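Long-range contacts in C-glycoside 3-oxidase (Microbacterium trichothecenolyticum, PDB 7DVE), which uses FAD and molecular oxygen to oxidise the sugar C3 hydroxyl of C-glycosides such as isoorientin and mangiferin, releasing hydrogen peroxide: residues T322-Y327 and Q347-P352; P135-R140 and P334-M339; A25-E30 and G157-G162. All blocks are in the same frame, centred on the assembly; numbering follows the deposited sequence.

Contact 1. Residues T322-Y327 and Q347-P352; sequences TGLSEY and QLDASP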
loop_
_atom_site.group_PDB
_atom_site.type_symbol
_atom_site.label_atom_id
_atom_site.label_comp_id
_atom_site.label_asym_id
_atom_site.label_seq_id
_atom_site.Cartn_x
_atom_site.Cartn_y
_atom_site.Cartn_z
ATOM N N THR A 322 10.656 13.667 16.190
ATOM C CA THR A 322 9.674 12.748 15.643
ATOM C C THR A 322 8.883 13.452 14.546
ATOM O O THR A 322 8.832 14.683 14.465
ATOM C CB THR A 322 8.709 12.212 16.707
ATOM O OG1 THR A 322 7.687 13.173 16.948
ATOM C CG2 THR A 322 9.429 11.955 17.997
ATOM N N GLY A 323 8.287 12.656 13.682
ATOM C CA GLY A 323 7.451 13.215 12.652
ATOM C C GLY A 323 8.211 13.921 11.541
ATOM O O GLY A 323 9.398 13.665 11.259
ATOM N N LEU A 324 7.493 14.827 10.888
ATOM C CA LEU A 324 7.937 15.419 9.642
ATOM C C LEU A 324 8.239 16.894 9.829
ATOM O O LEU A 324 7.756 17.548 10.755
ATOM C CB LEU A 324 6.886 15.261 8.543
ATOM C CG LEU A 324 6.160 13.930 8.390
ATOM C CD1 LEU A 324 4.909 14.070 7.476
ATOM C CD2 LEU A 324 7.122 12.922 7.863
ATOM N N SER A 325 9.058 17.404 8.927
ATOM C CA SER A 325 9.229 18.832 8.804
ATOM C C SER A 325 8.075 19.408 7.992
ATOM O O SER A 325 7.293 18.685 7.363
ATOM C CB SER A 325 10.539 19.139 8.112
ATOM O OG SER A 325 10.422 18.636 6.786
ATOM N N GLU A 326 7.987 20.734 7.977
ATOM C CA GLU A 326 6.885 21.415 7.314
ATOM C C GLU A 326 7.515 22.402 6.360
ATOM O O GLU A 326 7.725 23.562 6.715
ATOM C CB GLU A 326 5.944 22.065 8.343
ATOM C CG GLU A 326 5.318 20.946 9.226
ATOM C CD GLU A 326 4.249 21.404 10.182
ATOM O OE1 GLU A 326 3.594 22.430 9.922
ATOM O OE2 GLU A 326 4.069 20.716 11.207
ATOM N N TYR A 327 7.845 21.923 5.165
ATOM C CA TYR A 327 8.380 22.791 4.126
ATOM C C TYR A 327 7.320 22.942 3.045
ATOM O O TYR A 327 6.299 23.582 3.296
ATOM C CB TYR A 327 9.720 22.258 3.583
ATOM C CG TYR A 327 10.803 22.201 4.658
ATOM C CD1 TYR A 327 11.085 23.307 5.458
ATOM C CD2 TYR A 327 11.530 21.042 4.884
ATOM C CE1 TYR A 327 12.052 23.250 6.443
ATOM C CE2 TYR A 327 12.503 20.983 5.868
ATOM C CZ TYR A 327 12.757 22.077 6.638
ATOM O OH TYR A 327 13.713 21.996 7.618
ATOM N N GLN A 347 8.333 17.466 -0.624
ATOM C CA GLN A 347 9.470 17.730 0.241
ATOM C C GLN A 347 10.161 16.404 0.524
ATOM O O GLN A 347 9.521 15.350 0.543
ATOM C CB GLN A 347 9.022 18.412 1.555
ATOM C CG GLN A 347 7.930 17.702 2.363
ATOM C CD GLN A 347 7.511 18.487 3.627
ATOM O OE1 GLN A 347 7.013 19.618 3.555
ATOM N NE2 GLN A 347 7.723 17.881 4.786
ATOM N N LEU A 348 11.472 16.454 0.770
ATOM C CA LEU A 348 12.263 15.224 0.707
ATOM C C LEU A 348 11.894 14.226 1.804
ATOM O O LEU A 348 11.973 13.014 1.578
ATOM C CB LEU A 348 13.747 15.541 0.775
ATOM C CG LEU A 348 14.233 16.494 -0.311
ATOM C CD1 LEU A 348 15.721 16.824 -0.093
ATOM C CD2 LEU A 348 13.978 15.904 -1.677
ATOM N N ASP A 349 11.492 14.694 2.998
ATOM C CA ASP A 349 11.187 13.709 4.035
ATOM C C ASP A 349 9.823 13.053 3.827
ATOM O O ASP A 349 9.441 12.190 4.626
ATOM C CB ASP A 349 11.323 14.338 5.443
ATOM C CG ASP A 349 10.228 15.340 5.779
ATOM O OD1 ASP A 349 9.391 15.652 4.910
ATOM O OD2 ASP A 349 10.257 15.895 6.909
ATOM N N ALA A 350 9.107 13.430 2.769
ATOM C CA ALA A 350 7.886 12.766 2.327
ATOM C C ALA A 350 8.080 12.026 1.020
ATOM O O ALA A 350 7.089 11.691 0.365
ATOM C CB ALA A 350 6.742 13.766 2.149
ATOM N N SER A 351 9.329 11.816 0.595
ATOM C CA SER A 351 9.436 11.039 -0.632
ATOM C C SER A 351 9.695 9.569 -0.303
ATOM O O SER A 351 10.382 9.270 0.670
ATOM C CB SER A 351 10.557 11.574 -1.523
ATOM O OG SER A 351 11.074 10.555 -2.374
ATOM N N PRO A 352 9.141 8.618 -1.059
ATOM C CA PRO A 352 9.420 7.203 -0.788
ATOM C C PRO A 352 10.787 6.766 -1.253
ATOM O O PRO A 352 11.224 5.668 -0.907
ATOM C CB PRO A 352 8.319 6.467 -1.575
ATOM C CG PRO A 352 7.945 7.411 -2.667
ATOM C CD PRO A 352 8.107 8.798 -2.095
#

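Contact 2. Residues P135-R140 and P334-M339; sequences PNDSER and PFTDDM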
loop_
_atom_site.group_PDB
_atom_site.type_symbol
_atom_site.label_atom_id
_atom_site.label_comp_id
_atom_site.label_asym_id
_atom_site.label_seq_id
_atom_site.Cartn_x
_atom_site.Cartn_y
_atom_site.Cartn_z
ATOM N N PRO A 135 -8.654 7.319 -7.492
ATOM C CA PRO A 135 -8.477 6.980 -8.906
ATOM C C PRO A 135 -9.336 7.883 -9.778
ATOM O O PRO A 135 -10.415 8.328 -9.376
ATOM C CB PRO A 135 -8.943 5.523 -8.984
ATOM C CG PRO A 135 -9.912 5.378 -7.838
ATOM C CD PRO A 135 -9.378 6.269 -6.753
ATOM N N ASN A 136 -8.843 8.149 -10.987
ATOM C CA ASN A 136 -9.530 8.987 -11.961
ATOM C C ASN A 136 -9.677 8.242 -13.291
ATOM O O ASN A 136 -8.883 7.355 -13.613
ATOM C CB ASN A 136 -8.766 10.304 -12.149
ATOM C CG ASN A 136 -9.574 11.356 -12.894
ATOM O OD1 ASN A 136 -10.815 11.300 -12.949
ATOM N ND2 ASN A 136 -8.877 12.350 -13.442
ATOM N N ASP A 137 -10.701 8.598 -14.054
ATOM C CA ASP A 137 -10.898 8.117 -15.443
ATOM C C ASP A 137 -10.762 6.588 -15.481
ATOM O O ASP A 137 -11.374 5.901 -14.651
ATOM C CB ASP A 137 -9.941 8.893 -16.356
ATOM C CG ASP A 137 -10.406 10.334 -16.625
ATOM O OD1 ASP A 137 -11.457 10.759 -16.076
ATOM O OD2 ASP A 137 -9.719 11.042 -17.400
ATOM N N SER A 138 -9.961 6.014 -16.388
ATOM C CA SER A 138 -9.893 4.562 -16.578
ATOM C C SER A 138 -9.300 3.806 -15.388
ATOM O O SER A 138 -9.500 2.593 -15.308
ATOM C CB SER A 138 -9.094 4.219 -17.854
ATOM O OG SER A 138 -7.710 4.577 -17.702
ATOM N N GLU A 139 -8.612 4.462 -14.453
ATOM C CA GLU A 139 -8.235 3.735 -13.240
ATOM C C GLU A 139 -9.422 3.310 -12.384
ATOM O O GLU A 139 -9.225 2.515 -11.456
ATOM C CB GLU A 139 -7.318 4.551 -12.322
ATOM C CG GLU A 139 -6.394 5.538 -12.978
ATOM C CD GLU A 139 -5.656 6.367 -11.937
ATOM O OE1 GLU A 139 -6.249 7.336 -11.416
ATOM O OE2 GLU A 139 -4.501 6.043 -11.611
ATOM N N ARG A 140 -10.613 3.854 -12.612
ATOM C CA ARG A 140 -11.729 3.642 -11.705
ATOM C C ARG A 140 -12.440 2.346 -12.037
ATOM O O ARG A 140 -12.658 2.024 -13.211
ATOM C CB ARG A 140 -12.711 4.816 -11.773
ATOM C CG ARG A 140 -12.099 6.128 -11.271
ATOM C CD ARG A 140 -13.068 7.293 -11.345
ATOM N NE ARG A 140 -14.224 7.147 -10.471
ATOM C CZ ARG A 140 -14.345 7.687 -9.263
ATOM N NH1 ARG A 140 -13.336 8.305 -8.676
ATOM N NH2 ARG A 140 -15.518 7.615 -8.631
ATOM N N PRO A 334 -2.825 15.133 -11.028
ATOM C CA PRO A 334 -3.685 13.957 -11.214
ATOM C C PRO A 334 -3.558 13.301 -12.579
ATOM O O PRO A 334 -3.326 13.950 -13.600
ATOM C CB PRO A 334 -5.098 14.515 -11.010
ATOM C CG PRO A 334 -4.881 15.721 -10.125
ATOM C CD PRO A 334 -3.575 16.316 -10.569
ATOM N N PHE A 335 -3.695 11.974 -12.548
ATOM C CA PHE A 335 -3.910 11.145 -13.726
ATOM C C PHE A 335 -5.156 11.576 -14.509
ATOM O O PHE A 335 -6.214 11.833 -13.928
ATOM C CB PHE A 335 -4.056 9.688 -13.262
ATOM C CG PHE A 335 -4.359 8.704 -14.365
ATOM C CD1 PHE A 335 -5.668 8.547 -14.856
ATOM C CD2 PHE A 335 -3.342 7.910 -14.900
ATOM C CE1 PHE A 335 -5.938 7.633 -15.866
ATOM C CE2 PHE A 335 -3.616 6.986 -15.902
ATOM C CZ PHE A 335 -4.914 6.850 -16.393
ATOM N N THR A 336 -5.029 11.626 -15.841
ATOM C CA THR A 336 -6.164 11.677 -16.766
ATOM C C THR A 336 -5.905 10.728 -17.931
ATOM O O THR A 336 -4.753 10.462 -18.287
ATOM C CB THR A 336 -6.428 13.086 -17.325
ATOM O OG1 THR A 336 -5.299 13.528 -18.092
ATOM C CG2 THR A 336 -6.723 14.088 -16.201
ATOM N N ASP A 337 -6.988 10.213 -18.523
ATOM C CA ASP A 337 -6.855 9.306 -19.664
ATOM C C ASP A 337 -5.939 9.892 -20.735
ATOM O O ASP A 337 -5.141 9.170 -21.349
ATOM C CB ASP A 337 -8.230 9.004 -20.268
ATOM C CG ASP A 337 -8.963 7.900 -19.535
ATOM O OD1 ASP A 337 -8.379 7.346 -18.595
ATOM O OD2 ASP A 337 -10.118 7.584 -19.883
ATOM N N ASP A 338 -6.039 11.205 -20.962
ATOM C CA ASP A 338 -5.229 11.907 -21.951
ATOM C C ASP A 338 -3.772 12.083 -21.502
ATOM O O ASP A 338 -2.880 12.191 -22.353
ATOM C CB ASP A 338 -5.852 13.273 -22.215
ATOM C CG ASP A 338 -7.398 13.252 -22.135
ATOM O OD1 ASP A 338 -8.062 12.622 -23.001
ATOM O OD2 ASP A 338 -7.941 13.813 -21.137
ATOM N N MET A 339 -3.514 12.143 -20.187
ATOM C CA MET A 339 -2.171 12.347 -19.627
ATOM C C MET A 339 -1.926 11.297 -18.548
ATOM O O MET A 339 -1.949 11.607 -17.351
ATOM C CB MET A 339 -2.022 13.751 -19.033
ATOM C CG MET A 339 -1.769 14.894 -19.996
ATOM S SD MET A 339 -0.397 14.558 -21.088
ATOM C CE MET A 339 0.962 14.946 -19.963
#

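Contact 3. Residues A25-E30 and G157-G162; sequences ARILSE and GERLLG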
loop_
_atom_site.group_PDB
_atom_site.type_symbol
_atom_site.label_atom_id
_atom_site.label_comp_id
_atom_site.label_asym_id
_atom_site.label_seq_id
_atom_site.Cartn_x
_atom_site.Cartn_y
_atom_site.Cartn_z
ATOM N N ALA A 25 -10.884 -5.313 10.356
ATOM C CA ALA A 25 -11.036 -5.296 11.812
ATOM C C ALA A 25 -11.873 -4.109 12.272
ATOM O O ALA A 25 -12.797 -4.260 13.084
ATOM C CB ALA A 25 -9.668 -5.272 12.497
ATOM N N ARG A 26 -11.586 -2.917 11.749
ATOM C CA ARG A 26 -12.301 -1.738 12.229
ATOM C C ARG A 26 -13.761 -1.745 11.788
ATOM O O ARG A 26 -14.656 -1.390 12.574
ATOM C CB ARG A 26 -11.617 -0.458 11.766
ATOM C CG ARG A 26 -11.971 0.737 12.684
ATOM C CD ARG A 26 -12.773 1.768 11.930
ATOM N NE ARG A 26 -12.993 3.014 12.649
ATOM C CZ ARG A 26 -12.106 3.997 12.727
ATOM N NH1 ARG A 26 -10.853 3.828 12.349
ATOM N NH2 ARG A 26 -12.484 5.173 13.211
ATOM N N ILE A 27 -14.035 -2.145 10.541
ATOM C CA ILE A 27 -15.422 -2.116 10.098
ATOM C C ILE A 27 -16.234 -3.160 10.827
ATOM O O ILE A 27 -17.418 -2.945 11.101
ATOM C CB ILE A 27 -15.546 -2.284 8.576
ATOM C CG1 ILE A 27 -14.799 -1.162 7.866
ATOM C CG2 ILE A 27 -17.036 -2.287 8.170
ATOM C CD1 ILE A 27 -15.592 0.148 7.883
ATOM N N LEU A 28 -15.631 -4.294 11.178
ATOM C CA LEU A 28 -16.402 -5.255 11.955
ATOM C C LEU A 28 -16.516 -4.836 13.417
ATOM O O LEU A 28 -17.525 -5.145 14.058
ATOM C CB LEU A 28 -15.803 -6.665 11.818
ATOM C CG LEU A 28 -15.870 -7.252 10.396
ATOM C CD1 LEU A 28 -14.943 -8.447 10.187
ATOM C CD2 LEU A 28 -17.318 -7.603 10.015
ATOM N N SER A 29 -15.532 -4.110 13.964
ATOM C CA SER A 29 -15.719 -3.573 15.313
ATOM C C SER A 29 -16.827 -2.524 15.346
ATOM O O SER A 29 -17.487 -2.353 16.380
ATOM C CB SER A 29 -14.416 -2.983 15.851
ATOM O OG SER A 29 -13.379 -3.953 15.851
ATOM N N GLU A 30 -17.065 -1.840 14.224
ATOM C CA GLU A 30 -18.173 -0.886 14.141
ATOM C C GLU A 30 -19.512 -1.595 13.902
ATOM O O GLU A 30 -20.419 -1.524 14.736
ATOM C CB GLU A 30 -17.899 0.158 13.044
ATOM C CG GLU A 30 -16.889 1.280 13.418
ATOM C CD GLU A 30 -16.424 2.103 12.201
ATOM O OE1 GLU A 30 -16.768 1.738 11.056
ATOM O OE2 GLU A 30 -15.701 3.111 12.382
ATOM N N GLY A 157 -12.894 5.083 3.184
ATOM C CA GLY A 157 -11.466 4.820 3.339
ATOM C C GLY A 157 -10.685 6.040 3.800
ATOM O O GLY A 157 -9.754 5.926 4.608
ATOM N N GLU A 158 -11.032 7.220 3.275
ATOM C CA GLU A 158 -10.450 8.472 3.775
ATOM C C GLU A 158 -10.757 8.686 5.256
ATOM O O GLU A 158 -9.923 9.202 6.008
ATOM C CB GLU A 158 -10.968 9.648 2.954
ATOM C CG GLU A 158 -10.370 9.670 1.555
ATOM C CD GLU A 158 -11.281 10.310 0.527
ATOM O OE1 GLU A 158 -12.370 10.814 0.901
ATOM O OE2 GLU A 158 -10.899 10.319 -0.663
ATOM N N ARG A 159 -11.946 8.281 5.703
ATOM C CA ARG A 159 -12.224 8.330 7.140
ATOM C C ARG A 159 -11.358 7.330 7.912
ATOM O O ARG A 159 -10.847 7.637 8.997
ATOM C CB ARG A 159 -13.699 8.065 7.389
ATOM C CG ARG A 159 -14.044 7.697 8.810
ATOM C CD ARG A 159 -15.542 7.497 8.949
ATOM N NE ARG A 159 -15.965 6.131 8.633
ATOM C CZ ARG A 159 -16.013 5.135 9.512
ATOM N NH1 ARG A 159 -15.584 5.288 10.756
ATOM N NH2 ARG A 159 -16.526 3.963 9.143
ATOM N N LEU A 160 -11.176 6.129 7.365
ATOM C CA LEU A 160 -10.399 5.126 8.086
ATOM C C LEU A 160 -8.949 5.574 8.238
ATOM O O LEU A 160 -8.323 5.347 9.279
ATOM C CB LEU A 160 -10.483 3.777 7.380
ATOM C CG LEU A 160 -11.839 3.065 7.396
ATOM C CD1 LEU A 160 -11.648 1.593 7.118
ATOM C CD2 LEU A 160 -12.585 3.246 8.712
ATOM N N LEU A 161 -8.409 6.238 7.223
ATOM C CA LEU A 161 -7.013 6.629 7.228
ATOM C C LEU A 161 -6.789 8.031 7.772
ATOM O O LEU A 161 -5.636 8.440 7.903
ATOM C CB LEU A 161 -6.433 6.508 5.802
ATOM C CG LEU A 161 -6.319 5.092 5.190
ATOM C CD1 LEU A 161 -6.413 5.110 3.652
ATOM C CD2 LEU A 161 -5.036 4.401 5.610
ATOM N N GLY A 162 -7.847 8.765 8.122
ATOM C CA GLY A 162 -7.719 10.128 8.618
ATOM C C GLY A 162 -7.010 10.995 7.600
ATOM O O GLY A 162 -6.039 11.691 7.921
HETATM O O HOH W 1 -10.118 6.365 11.621
#

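Contact 1. Residues T322-Y327 and Q347-P352
Ser325 is gripped by two side chains of 347-352, the amide of Gln347 and the carboxylate of Asp349. Asp349 OD2 accepts twice from this one residue: the backbone N of Ser325 meets it nearly head-on along the C-O bond at 2.8 Å, while Ser325 OG comes from above the carboxylate plane at 2.7 Å. Gln347 supplies the remaining cross-links. Its chain runs out straight beyond CG (chi2 -178°), which carries the amide across to the facing backbone. NE2 spends both hydrogens. One goes to Ser325 O at 2.7 Å; Ser325 O lies in the plane of the amide, but NE2 approaches from above the plane of that carbonyl. The other goes to the syn lone pair of Asp349 OD1 at 2.8 Å. OE1 of Gln347 takes the N of Tyr327 at 2.9 Å and also that of Gly329, so partners at both its oxygen and its nitrogen probably fix the rotation of the amide. With an alanine in place of Gln347, Ser325 O and Tyr327 N would probably lose their mates, and Asp349 OD1 the donor that helps to hold its carboxylate. Next to this dense polar core the packing is thin. Leu324 offers CD2 to Asp349 O at 4.0 Å and otherwise leans on Trp212, and Tyr327 brings little more than CB to the amide oxygen. On the looser side Glu326 turns its side chain away from 347-352, and its carboxylate pairs with Arg204. Beyond Asp349 the chain runs on to Pro352, which touches FAD. The bonds join the loop entering strand 330-333 to the loop leaving strand 341-347, two neighbours in the large antiparallel sheet, consistent with the substrate-binding domain of GMC oxidoreductases.

Contact 2. Residues P135-R140 and P334-M339
The Glu139 side chain lies flat along the Phe335 ring: its CG sits over one face, 3.7 Å from the ring centroid in a CH-pi contact, and the carboxylate is stacked on the ring with planes 12° apart. Phe335 holds its ring opposite the backbone N (chi1 177°), which carries it out toward Glu139. At the ring edge are Asp137 CB and Ser138 OG. Beside this stack the two segments trade carboxylates. Asp337 OD1 takes both the N and the OG of Ser138, each at 3.0 Å and from opposite faces of its plane, while the anti lone pair of Asp137 OD2 receives the N of Asp337 at 3.1 Å in an almost straight bond. The two acids thus stand close, and the donated N-H groups probably ease their repulsion. Asn136 ND2 adds a bond to Phe335 O, 2.8 Å long. Residues 334-339 form the connection of the beta hairpin 330-333/341-347, with a type I turn from Thr336 to Met339 just beyond Phe335. Further out, Glu139 is held flat against the ring by Asn136 N at OE1 and by the amides of Ala486 and Cys487 at OE2. Arg140 NH1 bonds Pro135 O.

Contact 3. Residues A25-E30 and G157-G162
Glu30 lies at the edge of the Arg159 guanidinium, which grips it end-on with two nitrogens: NH1 gives to OE2 at 2.7 Å and NH2 to OE1 at 2.9 Å, both nearly straight and on the syn side of the oxygens. One face of this guanidinium is covered by Leu160 CD2, centred above it. The same methyl also lies over a face of the Arg26 guanidinium and touches Arg26 CD at 3.5 Å. The two guanidinium planes stand almost perpendicular, 87° apart, around the shared carboxylate: OE2 of Glu30 also takes a weak bond from Arg26 NE at 2.7 Å, so two arginines probably share the charge of one acid. Beside the charged groups, Ile27 CG1 and Leu160 CD1 meet loosely at 4.3 Å. Segment 25-30 belongs to helix 19-31, which follows strand 12-15 and a GxGxxG turn (Gly16, Gly18, Gly21) consistent with the Rossmann-type FAD-binding fold. The segments 25-30 and 157-161 cross at 99°, with the axes still 12.0 Å apart at their closest, so the gap is bridged by long side chains. In Arg159 a bend at chi3 (87°) turns the guanidinium toward Glu30. Water 1 adds a second bridge, accepting from Arg26 NH1 at 2.7 Å and donating to Arg159 O at 3.0 Å. Second partners steady both arginines: Arg159 NE pairs with Glu156, and Arg26 NH1 bonds Val218 O in helix 215-224, whose Ile222 packs against Arg26 and Glu30. Helix 149-161 closes in a Schellman motif at Gly162.

How the contacts relate
All three are partly buried: contact 1 has no exposed touching residue, contact 2 exposes Ser138 and Asp337, contact 3 Arg159. Contacts 1 and 2 serve opposite ends of the same hairpin, strands 330-333 and 341-347: contact 1 pairs the chain entering it with the chain leaving it, whereas contact 2 ties its connection to a distant loop. Contact 3 instead joins helix 19-31, which follows a strand of the parallel sheet, to helix 149-161, on which Pro135 and Arg140 of contact 2 pack. Chemistry follows place: neutral amide, serine and one carboxylate in contact 1, acids on backbone N-H groups plus an aromatic face in contact 2, paired charges between helices in contact 3.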